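Local coordinates for protein NEQ263 (Nanoarchaeum equitans Kin4-M, PDB 5BN3) that probably serves as the nucleotide-binding B-type subunit of an archaeal ATP synthase catalytic core, pairing with the NeqA subunit in a six-chain assembly, at residues Y112-S116 and Q386-R392; Y91-N95 and R204-T208; V65-I70 and T208-L213; L343-Y347 and V379-I384. All coordinates share one frame; numbering follows the deposited sequence.

Contact 1: residues Y112-S116 and Q386-R392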
loop_
_atom_site.group_PDB
_atom_site.type_symbol
_atom_site.label_atom_id
_atom_site.label_comp_id
_atom_site.label_asym_id
_atom_site.label_seq_id
_atom_site.Cartn_x
_atom_site.Cartn_y
_atom_site.Cartn_z
ATOM N N TYR B 112 21.342 1.364 38.486
ATOM C CA TYR B 112 20.705 2.669 38.639
ATOM C C TYR B 112 21.315 3.747 37.744
ATOM O O TYR B 112 22.524 3.987 37.762
ATOM C CB TYR B 112 20.678 3.097 40.109
ATOM C CG TYR B 112 19.613 2.366 40.880
ATOM C CD1 TYR B 112 18.288 2.760 40.799
ATOM C CD2 TYR B 112 19.923 1.267 41.666
ATOM C CE1 TYR B 112 17.307 2.094 41.485
ATOM C CE2 TYR B 112 18.944 0.593 42.359
ATOM C CZ TYR B 112 17.640 1.015 42.261
ATOM O OH TYR B 112 16.646 0.362 42.939
ATOM N N THR B 113 20.454 4.384 36.958
ATOM C CA THR B 113 20.875 5.389 35.993
ATOM C C THR B 113 20.860 6.778 36.605
ATOM O O THR B 113 21.545 7.679 36.126
ATOM C CB THR B 113 19.959 5.389 34.751
ATOM O OG1 THR B 113 18.642 5.816 35.121
ATOM C CG2 THR B 113 19.884 3.997 34.151
ATOM N N GLY B 114 20.068 6.949 37.660
ATOM C CA GLY B 114 19.899 8.250 38.278
ATOM C C GLY B 114 18.822 9.058 37.582
ATOM O O GLY B 114 18.565 10.211 37.934
ATOM N N ILE B 115 18.194 8.439 36.588
ATOM C CA ILE B 115 17.133 9.073 35.816
ATOM C C ILE B 115 15.775 8.530 36.267
ATOM O O ILE B 115 15.491 7.345 36.098
ATOM C CB ILE B 115 17.337 8.810 34.308
ATOM C CG1 ILE B 115 18.728 9.291 33.873
ATOM C CG2 ILE B 115 16.255 9.490 33.489
ATOM C CD1 ILE B 115 19.172 8.761 32.522
ATOM N N SER B 116 14.943 9.401 36.835
ATOM C CA SER B 116 13.674 8.990 37.438
ATOM C C SER B 116 12.735 8.275 36.473
ATOM O O SER B 116 12.147 7.251 36.816
ATOM C CB SER B 116 12.957 10.200 38.038
ATOM O OG SER B 116 13.763 10.839 39.007
ATOM N N GLN B 386 14.231 16.565 33.968
ATOM C CA GLN B 386 15.423 16.384 34.788
ATOM C C GLN B 386 16.646 16.835 33.996
ATOM O O GLN B 386 16.717 16.614 32.787
ATOM C CB GLN B 386 15.551 14.909 35.184
ATOM C CG GLN B 386 16.846 14.536 35.884
ATOM C CD GLN B 386 16.930 13.056 36.197
ATOM O OE1 GLN B 386 15.914 12.358 36.243
ATOM N NE2 GLN B 386 18.145 12.568 36.412
ATOM N N ASP B 387 17.606 17.467 34.664
ATOM C CA ASP B 387 18.787 17.977 33.971
ATOM C C ASP B 387 19.706 16.859 33.470
ATOM O O ASP B 387 19.780 15.781 34.064
ATOM C CB ASP B 387 19.576 18.935 34.868
ATOM C CG ASP B 387 20.656 19.682 34.111
ATOM O OD1 ASP B 387 21.796 19.175 34.036
ATOM O OD2 ASP B 387 20.365 20.774 33.578
ATOM N N TYR B 388 20.400 17.136 32.370
ATOM C CA TYR B 388 21.353 16.206 31.771
ATOM C C TYR B 388 22.485 15.849 32.734
ATOM O O TYR B 388 23.082 14.775 32.638
ATOM C CB TYR B 388 21.906 16.828 30.485
ATOM C CG TYR B 388 23.011 16.051 29.806
ATOM C CD1 TYR B 388 22.819 14.742 29.397
ATOM C CD2 TYR B 388 24.235 16.645 29.541
ATOM C CE1 TYR B 388 23.827 14.038 28.764
ATOM C CE2 TYR B 388 25.245 15.951 28.907
ATOM C CZ TYR B 388 25.036 14.648 28.521
ATOM O OH TYR B 388 26.038 13.949 27.891
ATOM N N TYR B 389 22.772 16.751 33.668
ATOM C CA TYR B 389 23.846 16.531 34.633
ATOM C C TYR B 389 23.322 16.226 36.031
ATOM O O TYR B 389 24.074 16.258 37.006
ATOM C CB TYR B 389 24.783 17.739 34.667
ATOM C CG TYR B 389 25.523 17.948 33.373
ATOM C CD1 TYR B 389 26.443 17.013 32.927
ATOM C CD2 TYR B 389 25.305 19.075 32.597
ATOM C CE1 TYR B 389 27.120 17.193 31.747
ATOM C CE2 TYR B 389 25.984 19.266 31.412
ATOM C CZ TYR B 389 26.891 18.320 30.994
ATOM O OH TYR B 389 27.573 18.496 29.815
ATOM N N GLU B 390 22.033 15.922 36.126
ATOM C CA GLU B 390 21.408 15.639 37.413
ATOM C C GLU B 390 21.296 14.141 37.669
ATOM O O GLU B 390 20.847 13.385 36.802
ATOM C CB GLU B 390 20.019 16.281 37.483
ATOM C CG GLU B 390 19.267 15.990 38.774
ATOM C CD GLU B 390 17.943 16.725 38.862
ATOM O OE1 GLU B 390 17.566 17.402 37.880
ATOM O OE2 GLU B 390 17.275 16.626 39.913
ATOM N N TYR B 391 21.713 13.717 38.859
ATOM C CA TYR B 391 21.560 12.332 39.287
ATOM C C TYR B 391 20.562 12.262 40.435
ATOM O O TYR B 391 20.732 12.928 41.458
ATOM C CB TYR B 391 22.906 11.749 39.739
ATOM C CG TYR B 391 22.836 10.287 40.123
ATOM C CD1 TYR B 391 22.415 9.895 41.390
ATOM C CD2 TYR B 391 23.195 9.298 39.222
ATOM C CE1 TYR B 391 22.347 8.561 41.738
ATOM C CE2 TYR B 391 23.134 7.963 39.562
ATOM C CZ TYR B 391 22.708 7.601 40.819
ATOM O OH TYR B 391 22.646 6.268 41.153
ATOM N N ARG B 392 19.527 11.449 40.271
ATOM C CA ARG B 392 18.558 11.249 41.338
ATOM C C ARG B 392 18.663 9.842 41.907
ATOM O O ARG B 392 18.592 8.858 41.169
ATOM C CB ARG B 392 17.135 11.505 40.830
ATOM C CG ARG B 392 16.919 12.898 40.270
ATOM C CD ARG B 392 15.444 13.193 40.114
ATOM N NE ARG B 392 15.201 14.499 39.505
ATOM C CZ ARG B 392 14.166 14.770 38.718
ATOM N NH1 ARG B 392 13.282 13.824 38.437
ATOM N NH2 ARG B 392 14.021 15.983 38.207
#

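Contact 2: residues Y91-N95 and R204-T208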
loop_
_atom_site.group_PDB
_atom_site.type_symbol
_atom_site.label_atom_id
_atom_site.label_comp_id
_atom_site.label_asym_id
_atom_site.label_seq_id
_atom_site.Cartn_x
_atom_site.Cartn_y
_atom_site.Cartn_z
ATOM N N TYR B 91 42.935 -15.273 17.608
ATOM C CA TYR B 91 41.961 -14.811 16.622
ATOM C C TYR B 91 40.598 -15.480 16.778
ATOM O O TYR B 91 40.507 -16.686 17.008
ATOM C CB TYR B 91 42.505 -15.015 15.204
ATOM C CG TYR B 91 43.614 -14.053 14.846
ATOM C CD1 TYR B 91 43.325 -12.776 14.387
ATOM C CD2 TYR B 91 44.947 -14.418 14.971
ATOM C CE1 TYR B 91 44.332 -11.890 14.060
ATOM C CE2 TYR B 91 45.963 -13.537 14.646
ATOM C CZ TYR B 91 45.647 -12.275 14.192
ATOM O OH TYR B 91 46.650 -11.392 13.866
ATOM N N ARG B 92 39.543 -14.680 16.650
ATOM C CA ARG B 92 38.180 -15.160 16.861
ATOM C C ARG B 92 37.266 -14.797 15.701
ATOM O O ARG B 92 37.330 -13.685 15.177
ATOM C CB ARG B 92 37.606 -14.563 18.149
ATOM C CG ARG B 92 38.405 -14.872 19.397
ATOM C CD ARG B 92 38.366 -16.352 19.730
ATOM N NE ARG B 92 39.168 -16.661 20.910
ATOM C CZ ARG B 92 38.749 -16.500 22.160
ATOM N NH1 ARG B 92 37.534 -16.027 22.399
ATOM N NH2 ARG B 92 39.547 -16.805 23.173
ATOM N N ASP B 93 36.419 -15.746 15.308
ATOM C CA ASP B 93 35.335 -15.482 14.369
ATOM C C ASP B 93 34.486 -14.343 14.937
ATOM O O ASP B 93 34.025 -14.413 16.078
ATOM C CB ASP B 93 34.487 -16.747 14.195
ATOM C CG ASP B 93 33.454 -16.628 13.083
ATOM O OD1 ASP B 93 32.983 -15.509 12.788
ATOM O OD2 ASP B 93 33.096 -17.674 12.502
ATOM N N ILE B 94 34.298 -13.291 14.143
ATOM C CA ILE B 94 33.565 -12.111 14.598
ATOM C C ILE B 94 32.062 -12.353 14.713
ATOM O O ILE B 94 31.350 -11.582 15.357
ATOM C CB ILE B 94 33.810 -10.884 13.694
ATOM C CG1 ILE B 94 33.352 -11.162 12.262
ATOM C CG2 ILE B 94 35.274 -10.463 13.733
ATOM C CD1 ILE B 94 33.177 -9.902 11.439
ATOM N N ASN B 95 31.579 -13.413 14.075
ATOM C CA ASN B 95 30.180 -13.804 14.217
ATOM C C ASN B 95 29.929 -14.451 15.573
ATOM O O ASN B 95 28.839 -14.340 16.135
ATOM C CB ASN B 95 29.763 -14.757 13.092
ATOM C CG ASN B 95 29.619 -14.055 11.754
ATOM O OD1 ASN B 95 29.196 -12.899 11.690
ATOM N ND2 ASN B 95 29.966 -14.751 10.679
ATOM N N ARG B 204 29.702 -6.490 15.139
ATOM C CA ARG B 204 30.226 -7.841 15.330
ATOM C C ARG B 204 31.608 -7.859 15.982
ATOM O O ARG B 204 31.870 -8.680 16.864
ATOM C CB ARG B 204 30.239 -8.606 14.000
ATOM C CG ARG B 204 28.858 -9.073 13.545
ATOM C CD ARG B 204 28.901 -9.739 12.178
ATOM N NE ARG B 204 27.657 -10.447 11.878
ATOM C CZ ARG B 204 26.597 -9.891 11.300
ATOM N NH1 ARG B 204 26.623 -8.614 10.949
ATOM N NH2 ARG B 204 25.510 -10.614 11.073
ATOM N N VAL B 205 32.493 -6.961 15.556
ATOM C CA VAL B 205 33.814 -6.885 16.174
ATOM C C VAL B 205 33.709 -6.322 17.592
ATOM O O VAL B 205 34.441 -6.739 18.487
ATOM C CB VAL B 205 34.839 -6.072 15.321
ATOM C CG1 VAL B 205 34.853 -6.567 13.886
ATOM C CG2 VAL B 205 34.526 -4.589 15.345
ATOM N N ALA B 206 32.779 -5.393 17.793
ATOM C CA ALA B 206 32.563 -4.794 19.107
ATOM C C ALA B 206 32.036 -5.817 20.108
ATOM O O ALA B 206 32.448 -5.836 21.272
ATOM C CB ALA B 206 31.603 -3.622 18.997
ATOM N N LEU B 207 31.106 -6.654 19.658
ATOM C CA LEU B 207 30.539 -7.695 20.512
ATOM C C LEU B 207 31.476 -8.889 20.699
ATOM O O LEU B 207 31.420 -9.570 21.723
ATOM C CB LEU B 207 29.181 -8.150 19.970
ATOM C CG LEU B 207 28.047 -7.150 20.195
ATOM C CD1 LEU B 207 26.815 -7.547 19.409
ATOM C CD2 LEU B 207 27.722 -7.073 21.670
ATOM N N THR B 208 32.329 -9.148 19.710
ATOM C CA THR B 208 33.356 -10.175 19.860
ATOM C C THR B 208 34.311 -9.776 20.981
ATOM O O THR B 208 34.688 -10.604 21.811
ATOM C CB THR B 208 34.141 -10.391 18.552
ATOM O OG1 THR B 208 33.257 -10.900 17.545
ATOM C CG2 THR B 208 35.274 -11.382 18.764
#

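Contact 3: residues V65-I70 and T208-L213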
loop_
_atom_site.group_PDB
_atom_site.type_symbol
_atom_site.label_atom_id
_atom_site.label_comp_id
_atom_site.label_asym_id
_atom_site.label_seq_id
_atom_site.Cartn_x
_atom_site.Cartn_y
_atom_site.Cartn_z
ATOM N N VAL B 65 41.789 -10.887 19.852
ATOM C CA VAL B 65 41.126 -10.391 21.056
ATOM C C VAL B 65 42.106 -10.219 22.215
ATOM O O VAL B 65 42.923 -11.100 22.491
ATOM C CB VAL B 65 39.946 -11.291 21.486
ATOM C CG1 VAL B 65 38.815 -11.204 20.474
ATOM C CG2 VAL B 65 40.395 -12.733 21.656
ATOM N N SER B 66 42.018 -9.069 22.875
ATOM C CA SER B 66 42.847 -8.752 24.034
ATOM C C SER B 66 42.310 -7.489 24.684
ATOM O O SER B 66 41.371 -6.875 24.174
ATOM C CB SER B 66 44.307 -8.544 23.625
ATOM O OG SER B 66 44.458 -7.391 22.816
ATOM N N GLU B 67 42.907 -7.094 25.802
ATOM C CA GLU B 67 42.504 -5.869 26.477
ATOM C C GLU B 67 43.204 -4.655 25.879
ATOM O O GLU B 67 43.073 -3.544 26.387
ATOM C CB GLU B 67 42.783 -5.958 27.980
ATOM C CG GLU B 67 42.028 -7.070 28.689
ATOM C CD GLU B 67 41.880 -6.814 30.176
ATOM O OE1 GLU B 67 42.146 -5.673 30.613
ATOM O OE2 GLU B 67 41.489 -7.747 30.909
ATOM N N ASP B 68 43.945 -4.877 24.795
ATOM C CA ASP B 68 44.655 -3.803 24.107
ATOM C C ASP B 68 43.704 -2.780 23.481
ATOM O O ASP B 68 44.053 -1.609 23.336
ATOM C CB ASP B 68 45.586 -4.376 23.031
ATOM C CG ASP B 68 46.763 -5.139 23.615
ATOM O OD1 ASP B 68 47.038 -4.987 24.823
ATOM O OD2 ASP B 68 47.422 -5.882 22.856
ATOM N N TYR B 69 42.506 -3.228 23.109
ATOM C CA TYR B 69 41.507 -2.352 22.494
ATOM C C TYR B 69 41.051 -1.255 23.448
ATOM O O TYR B 69 40.661 -0.168 23.021
ATOM C CB TYR B 69 40.292 -3.163 22.033
ATOM C CG TYR B 69 40.572 -4.075 20.865
ATOM C CD1 TYR B 69 41.017 -5.370 21.065
ATOM C CD2 TYR B 69 40.388 -3.643 19.562
ATOM C CE1 TYR B 69 41.273 -6.203 20.006
ATOM C CE2 TYR B 69 40.642 -4.473 18.492
ATOM C CZ TYR B 69 41.085 -5.752 18.721
ATOM O OH TYR B 69 41.341 -6.586 17.660
ATOM N N ILE B 70 41.100 -1.554 24.741
ATOM C CA ILE B 70 40.661 -0.613 25.764
ATOM C C ILE B 70 41.535 0.641 25.759
ATOM O O ILE B 70 42.755 0.560 25.924
ATOM C CB ILE B 70 40.668 -1.267 27.162
ATOM C CG1 ILE B 70 39.856 -2.566 27.133
ATOM C CG2 ILE B 70 40.112 -0.311 28.203
ATOM C CD1 ILE B 70 39.819 -3.307 28.455
ATOM N N THR B 208 32.329 -9.148 19.710
ATOM C CA THR B 208 33.356 -10.175 19.860
ATOM C C THR B 208 34.311 -9.776 20.981
ATOM O O THR B 208 34.688 -10.604 21.811
ATOM C CB THR B 208 34.141 -10.391 18.552
ATOM O OG1 THR B 208 33.257 -10.900 17.545
ATOM C CG2 THR B 208 35.274 -11.382 18.764
ATOM N N LEU B 209 34.688 -8.501 21.013
ATOM C CA LEU B 209 35.515 -7.983 22.099
ATOM C C LEU B 209 34.755 -8.033 23.419
ATOM O O LEU B 209 35.317 -8.388 24.453
ATOM C CB LEU B 209 35.955 -6.545 21.810
ATOM C CG LEU B 209 36.715 -5.872 22.959
ATOM C CD1 LEU B 209 38.035 -6.582 23.207
ATOM C CD2 LEU B 209 36.946 -4.392 22.700
ATOM N N ALA B 210 33.474 -7.683 23.376
ATOM C CA ALA B 210 32.648 -7.660 24.579
ATOM C C ALA B 210 32.524 -9.040 25.216
ATOM O O ALA B 210 32.598 -9.175 26.438
ATOM C CB ALA B 210 31.278 -7.100 24.261
ATOM N N GLU B 211 32.324 -10.059 24.386
ATOM C CA GLU B 211 32.206 -11.434 24.868
ATOM C C GLU B 211 33.522 -11.928 25.458
ATOM O O GLU B 211 33.528 -12.699 26.416
ATOM C CB GLU B 211 31.764 -12.367 23.739
ATOM C CG GLU B 211 30.308 -12.220 23.331
ATOM C CD GLU B 211 29.969 -13.049 22.110
ATOM O OE1 GLU B 211 30.901 -13.410 21.356
ATOM O OE2 GLU B 211 28.773 -13.345 21.902
ATOM N N TYR B 212 34.634 -11.495 24.871
ATOM C CA TYR B 212 35.952 -11.842 25.386
ATOM C C TYR B 212 36.162 -11.217 26.759
ATOM O O TYR B 212 36.552 -11.894 27.707
ATOM C CB TYR B 212 37.048 -11.377 24.420
ATOM C CG TYR B 212 38.448 -11.530 24.971
ATOM C CD1 TYR B 212 39.077 -12.767 24.985
ATOM C CD2 TYR B 212 39.139 -10.438 25.477
ATOM C CE1 TYR B 212 40.354 -12.912 25.489
ATOM C CE2 TYR B 212 40.417 -10.574 25.986
ATOM C CZ TYR B 212 41.018 -11.812 25.987
ATOM O OH TYR B 212 42.290 -11.953 26.490
ATOM N N LEU B 213 35.899 -9.918 26.861
ATOM C CA LEU B 213 36.086 -9.193 28.113
ATOM C C LEU B 213 35.165 -9.695 29.227
ATOM O O LEU B 213 35.592 -9.859 30.371
ATOM C CB LEU B 213 35.879 -7.690 27.892
ATOM C CG LEU B 213 36.912 -6.967 27.024
ATOM C CD1 LEU B 213 36.583 -5.487 26.888
ATOM C CD2 LEU B 213 38.295 -7.144 27.614
#

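Contact 4: residues L343-Y347 and V379-I384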
loop_
_atom_site.group_PDB
_atom_site.type_symbol
_atom_site.label_atom_id
_atom_site.label_comp_id
_atom_site.label_asym_id
_atom_site.label_seq_id
_atom_site.Cartn_x
_atom_site.Cartn_y
_atom_site.Cartn_z
ATOM N N LEU B 343 2.692 4.852 39.777
ATOM C CA LEU B 343 3.100 5.869 38.816
ATOM C C LEU B 343 2.488 5.593 37.450
ATOM O O LEU B 343 1.882 6.475 36.843
ATOM C CB LEU B 343 4.626 5.920 38.705
ATOM C CG LEU B 343 5.192 6.716 37.527
ATOM C CD1 LEU B 343 4.937 8.205 37.707
ATOM C CD2 LEU B 343 6.676 6.439 37.343
ATOM N N ILE B 344 2.643 4.359 36.982
ATOM C CA ILE B 344 2.170 3.972 35.658
ATOM C C ILE B 344 0.648 4.066 35.536
ATOM O O ILE B 344 0.129 4.656 34.586
ATOM C CB ILE B 344 2.626 2.540 35.305
ATOM C CG1 ILE B 344 4.147 2.492 35.140
ATOM C CG2 ILE B 344 1.949 2.062 34.038
ATOM C CD1 ILE B 344 4.675 3.451 34.090
ATOM N N LYS B 345 -0.061 3.494 36.503
ATOM C CA LYS B 345 -1.522 3.456 36.457
ATOM C C LYS B 345 -2.162 4.839 36.594
ATOM O O LYS B 345 -3.141 5.140 35.912
ATOM C CB LYS B 345 -2.068 2.501 37.527
ATOM C CG LYS B 345 -1.622 1.047 37.358
ATOM C CD LYS B 345 -2.743 0.163 36.825
ATOM C CE LYS B 345 -2.235 -1.227 36.446
ATOM N NZ LYS B 345 -1.643 -1.972 37.591
ATOM N N SER B 346 -1.611 5.675 37.467
ATOM C CA SER B 346 -2.155 7.014 37.684
ATOM C C SER B 346 -1.852 7.960 36.523
ATOM O O SER B 346 -2.673 8.810 36.180
ATOM C CB SER B 346 -1.631 7.608 38.994
ATOM O OG SER B 346 -1.889 6.744 40.086
ATOM N N TYR B 347 -0.670 7.816 35.927
ATOM C CA TYR B 347 -0.288 8.622 34.770
ATOM C C TYR B 347 -1.192 8.290 33.588
ATOM O O TYR B 347 -1.657 9.183 32.882
ATOM C CB TYR B 347 1.184 8.379 34.410
ATOM C CG TYR B 347 1.711 9.257 33.295
ATOM C CD1 TYR B 347 1.693 10.639 33.407
ATOM C CD2 TYR B 347 2.246 8.703 32.140
ATOM C CE1 TYR B 347 2.175 11.445 32.396
ATOM C CE2 TYR B 347 2.733 9.504 31.122
ATOM C CZ TYR B 347 2.694 10.874 31.257
ATOM O OH TYR B 347 3.174 11.682 30.254
ATOM N N VAL B 379 3.797 14.972 36.791
ATOM C CA VAL B 379 4.732 13.900 36.456
ATOM C C VAL B 379 5.680 14.364 35.354
ATOM O O VAL B 379 6.892 14.172 35.438
ATOM C CB VAL B 379 3.986 12.622 36.009
ATOM C CG1 VAL B 379 4.888 11.723 35.182
ATOM C CG2 VAL B 379 3.458 11.868 37.215
ATOM N N GLU B 380 5.118 14.998 34.332
ATOM C CA GLU B 380 5.909 15.470 33.206
ATOM C C GLU B 380 6.798 16.654 33.588
ATOM O O GLU B 380 7.907 16.788 33.076
ATOM C CB GLU B 380 4.993 15.832 32.030
ATOM C CG GLU B 380 4.195 14.646 31.495
ATOM C CD GLU B 380 3.181 15.032 30.434
ATOM O OE1 GLU B 380 2.997 16.243 30.186
ATOM O OE2 GLU B 380 2.562 14.118 29.848
ATOM N N LYS B 381 6.315 17.498 34.495
ATOM C CA LYS B 381 7.034 18.716 34.870
ATOM C C LYS B 381 8.089 18.516 35.954
ATOM O O LYS B 381 9.124 19.181 35.947
ATOM C CB LYS B 381 6.047 19.798 35.320
ATOM C CG LYS B 381 5.289 20.462 34.186
ATOM C CD LYS B 381 4.197 21.381 34.713
ATOM C CE LYS B 381 3.527 22.140 33.578
ATOM N NZ LYS B 381 2.293 22.842 34.025
ATOM N N GLU B 382 7.827 17.605 36.887
ATOM C CA GLU B 382 8.677 17.472 38.068
ATOM C C GLU B 382 9.360 16.112 38.201
ATOM O O GLU B 382 10.380 15.992 38.872
ATOM C CB GLU B 382 7.868 17.781 39.335
ATOM C CG GLU B 382 7.128 19.113 39.284
ATOM C CD GLU B 382 6.599 19.538 40.641
ATOM O OE1 GLU B 382 6.731 18.755 41.605
ATOM O OE2 GLU B 382 6.056 20.659 40.744
ATOM N N PHE B 383 8.799 15.092 37.561
ATOM C CA PHE B 383 9.345 13.743 37.665
ATOM C C PHE B 383 10.172 13.373 36.432
ATOM O O PHE B 383 11.343 13.011 36.546
ATOM C CB PHE B 383 8.216 12.731 37.886
ATOM C CG PHE B 383 8.688 11.316 38.031
ATOM C CD1 PHE B 383 9.199 10.864 39.238
ATOM C CD2 PHE B 383 8.609 10.432 36.966
ATOM C CE1 PHE B 383 9.633 9.556 39.378
ATOM C CE2 PHE B 383 9.042 9.123 37.099
ATOM C CZ PHE B 383 9.554 8.685 38.306
ATOM N N ILE B 384 9.558 13.467 35.256
ATOM C CA ILE B 384 10.249 13.166 34.006
ATOM C C ILE B 384 11.319 14.210 33.695
ATOM O O ILE B 384 12.468 13.864 33.422
ATOM C CB ILE B 384 9.260 13.066 32.822
ATOM C CG1 ILE B 384 8.248 11.945 33.071
ATOM C CG2 ILE B 384 10.002 12.822 31.521
ATOM C CD1 ILE B 384 7.235 11.783 31.956
#

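Contact 1: residues Y112-S116 and Q386-R392
Gln386 lays its terminal amide along the backbone of Gly114 to Ser116 and uses both of its ends there. Its CG stands anti to the backbone N (chi1 172°) and the chain continues extended, which carries CD up to the other loop. On one side Gln386 NE2 gives a hydrogen bond to Gly114 O at 2.8 Å; on the other Gln386 OE1 takes one from Ser116 N at 3.2 Å, in the carbonyl plane and on a lone pair. NE2 also donates to Glu390 O, so both amide hydrogens are used and the group is fixed against flipping. Gly114 O is gripped twice, since Arg392 N reaches it in plane at 2.8 Å. With an alanine here, Ser116 N is likely to lose its acceptor, and Gly114 O and Glu390 O the amide nitrogen that serves them both.

Gly114 CA lies over one face of the Tyr391 ring, 3.7 Å from the centroid, a CH-pi contact so close that a CB on Gly114 would strike Tyr391 CD2. The guanidinium of Arg392 meets Ser116 OG at its edge through NH1 (3.1 Å), while its NE forms a salt bridge with Glu390 OE2, met from above the carboxylate plane; Gln386 CB lies over one guanidinium face, offset toward its rim.

Arg392 NH1 also donates to Phe383 O, near the end of helix 367-384, and Ser116 OG bonds Ser397 OG of helix 394-408. The contact thus ties the start of helix 116-119, where Ile115 is the N-cap residue, to the connection between two C-terminal helices, with helix 140-151 beside Tyr388 and Tyr391.

Contact 2: residues Y91-N95 and R204-T208
Strand 91-93 runs into a turn whose backbone comes nearest to helix 196-215 at Ile94 and Val205, with CA atoms 5.5 Å apart. The turn is an Asx turn, closed by Asp93 OD1 accepting from Asn95 N, and it sets the end of a two-stranded antiparallel sheet (62-64 with 91-93) against a helix of the P-loop-type nucleotide-binding domain.

Ile94 carries most of the buried area on its side. Its CG1 sits between the backbone N and the carbonyl carbon (chi1 61°), bringing CD1 to Arg204 CB, the two side chains crossing at about a right angle. Ile94 CG2 lies 3.9 Å from Val205 CG1, these side chains pointing the same way. Thr208 turns its two branches to different partners: CG2 meets Arg92 CB at 4.0 Å, and OG1 bonds back to Arg204 O at 2.7 Å. That carbonyl also accepts from Thr208 N, the two donors arriving from opposite faces of its plane. Ile94 O is close to Thr208 OG1, but the angle is poor; both oxygens instead accept from Arg265, which thereby bridges turn and helix. A valine at Thr208 would probably leave Arg265 NH2 without this acceptor and Arg204 O without its second donor.

Arg92 pairs with Glu216, and Arg204 with Asp258 and Ile200 O, so these guanidinium groups have further partners outside the two segments. Asn95 also packs on Asn52 of the neighbouring alpha chain. Arg204 NE gives Asn95 OD1 a weak hydrogen bond, 2.9 Å long but bent to 124° at the hydrogen, with amide and guanidinium planes 80° apart.

Contact 3: residues V65-I70 and T208-L213
Tyr212 has CG anti to its own N (chi1 172°), which swings the ring out from the helix to meet Val65, and Leu209, with a similar first torsion (174°), brings its methyls to Tyr69 and the Ser66 carbonyl. Val65 sits over one face of the Tyr212 ring: Val65 CB is 4.0 Å from the Tyr212 centroid, 20° off the normal, and Val65 CG2 comes to 3.6 Å from Tyr212 CD1. The other methyl, Val65 CG1, meets Thr208 CG2 at 3.9 Å. Further along the ring, Ser66 CA approaches Tyr212 CE2 obliquely.

The two Leu209 methyls divide their work. Leu209 CD2 touches Tyr69 CB at 3.6 Å, and Leu209 CD1 lies 3.5 Å from Ser66 O. One turn on, Leu213 meets the aliphatic part of Glu67 through CD2 and Ile70 CD1 through its own CD1.

The polar ends turn to partners outside this pairing: Glu67 to Arg219, Tyr69 OH to Ala64 O. Leu209 packs on strands 156-162 and 185-190, and Ile70 itself touches Thr156, so the 65-70 loop also borders the main sheet. The join is therefore built from apolar and CH-pi packing; burying Ser66 N, which has no partner in the model, probably carries some polar cost.

Contact 4: residues L343-Y347 and V379-I384
Tyr347 reaches from helix 334-356 to two successive residues of helix 367-384, Val379 and Glu380. From CB, its CG is anti to the backbone N (chi1 -175°), directing the ring at the second helix. Tyr347 CD1 then meets Val379 CG1 at 3.8 Å in an oblique approach. Farther out, Tyr347 CE1 lies 3.9 Å from Glu380 CG and also near OE2. At the tip, Tyr347 OH donates to Glu380 OE2 over 2.5 Å, a short bond received on the anti lone pair, with ring and carboxylate planes 69° apart. The same carboxylate oxygen forms a salt bridge with Arg354, so OE2 joins the tyrosine hydroxyl and an arginine; the nearby positive charge would probably favour the ionised carboxylate.

Alongside, Leu343 splits its methyls: Leu343 CD1 packs against Val379 CG2 at 4.0 Å and lies over one face of the Phe383 ring, while Leu343 CD2 comes within 3.6 Å of Phe383 CE2. Phe383 also packs on Ile400, Ile401 and Ile404 of helix 394-408.

The helix segments run nearly antiparallel, at 161°, yet their axes stay 13.0 Å apart, a span filled by Tyr347, Leu343 and Phe383 meeting from the two sides. In segment 379-384 a wider pi-type turn has Val379 O accepting from both Phe383 N and Ile384 N. Antiparallel packing of helices 334-356 and 367-384 around an apolar core with a buried hydroxyl-carboxylate bond, joined by helix 394-408, builds the helical C-terminal domain of this V- and A-type ATP synthase family.

In the fold
The contacts form two clusters: contacts 2 and 3 lie across the chain's centre from contact 4, and contact 2 also from contact 1. Contacts 2 and 3, with centres about 9 Å apart, share Thr208 and helix 196-215; contact 2 is nested within the loop closed by contact 3. The centres of contacts 1 and 4 are about 15 Å apart, and the two touch; contact 4 is nested inside the loop closed by contact 1. Contacts 2 and 3 close before contact 4 opens, while contact 1 crosses both. Contacts 2 and 3 thus join the nucleotide-binding domain to the 62-64/91-93 sheet region, contact 1 joins it to the C-terminal helices, and contact 4 holds those helices together.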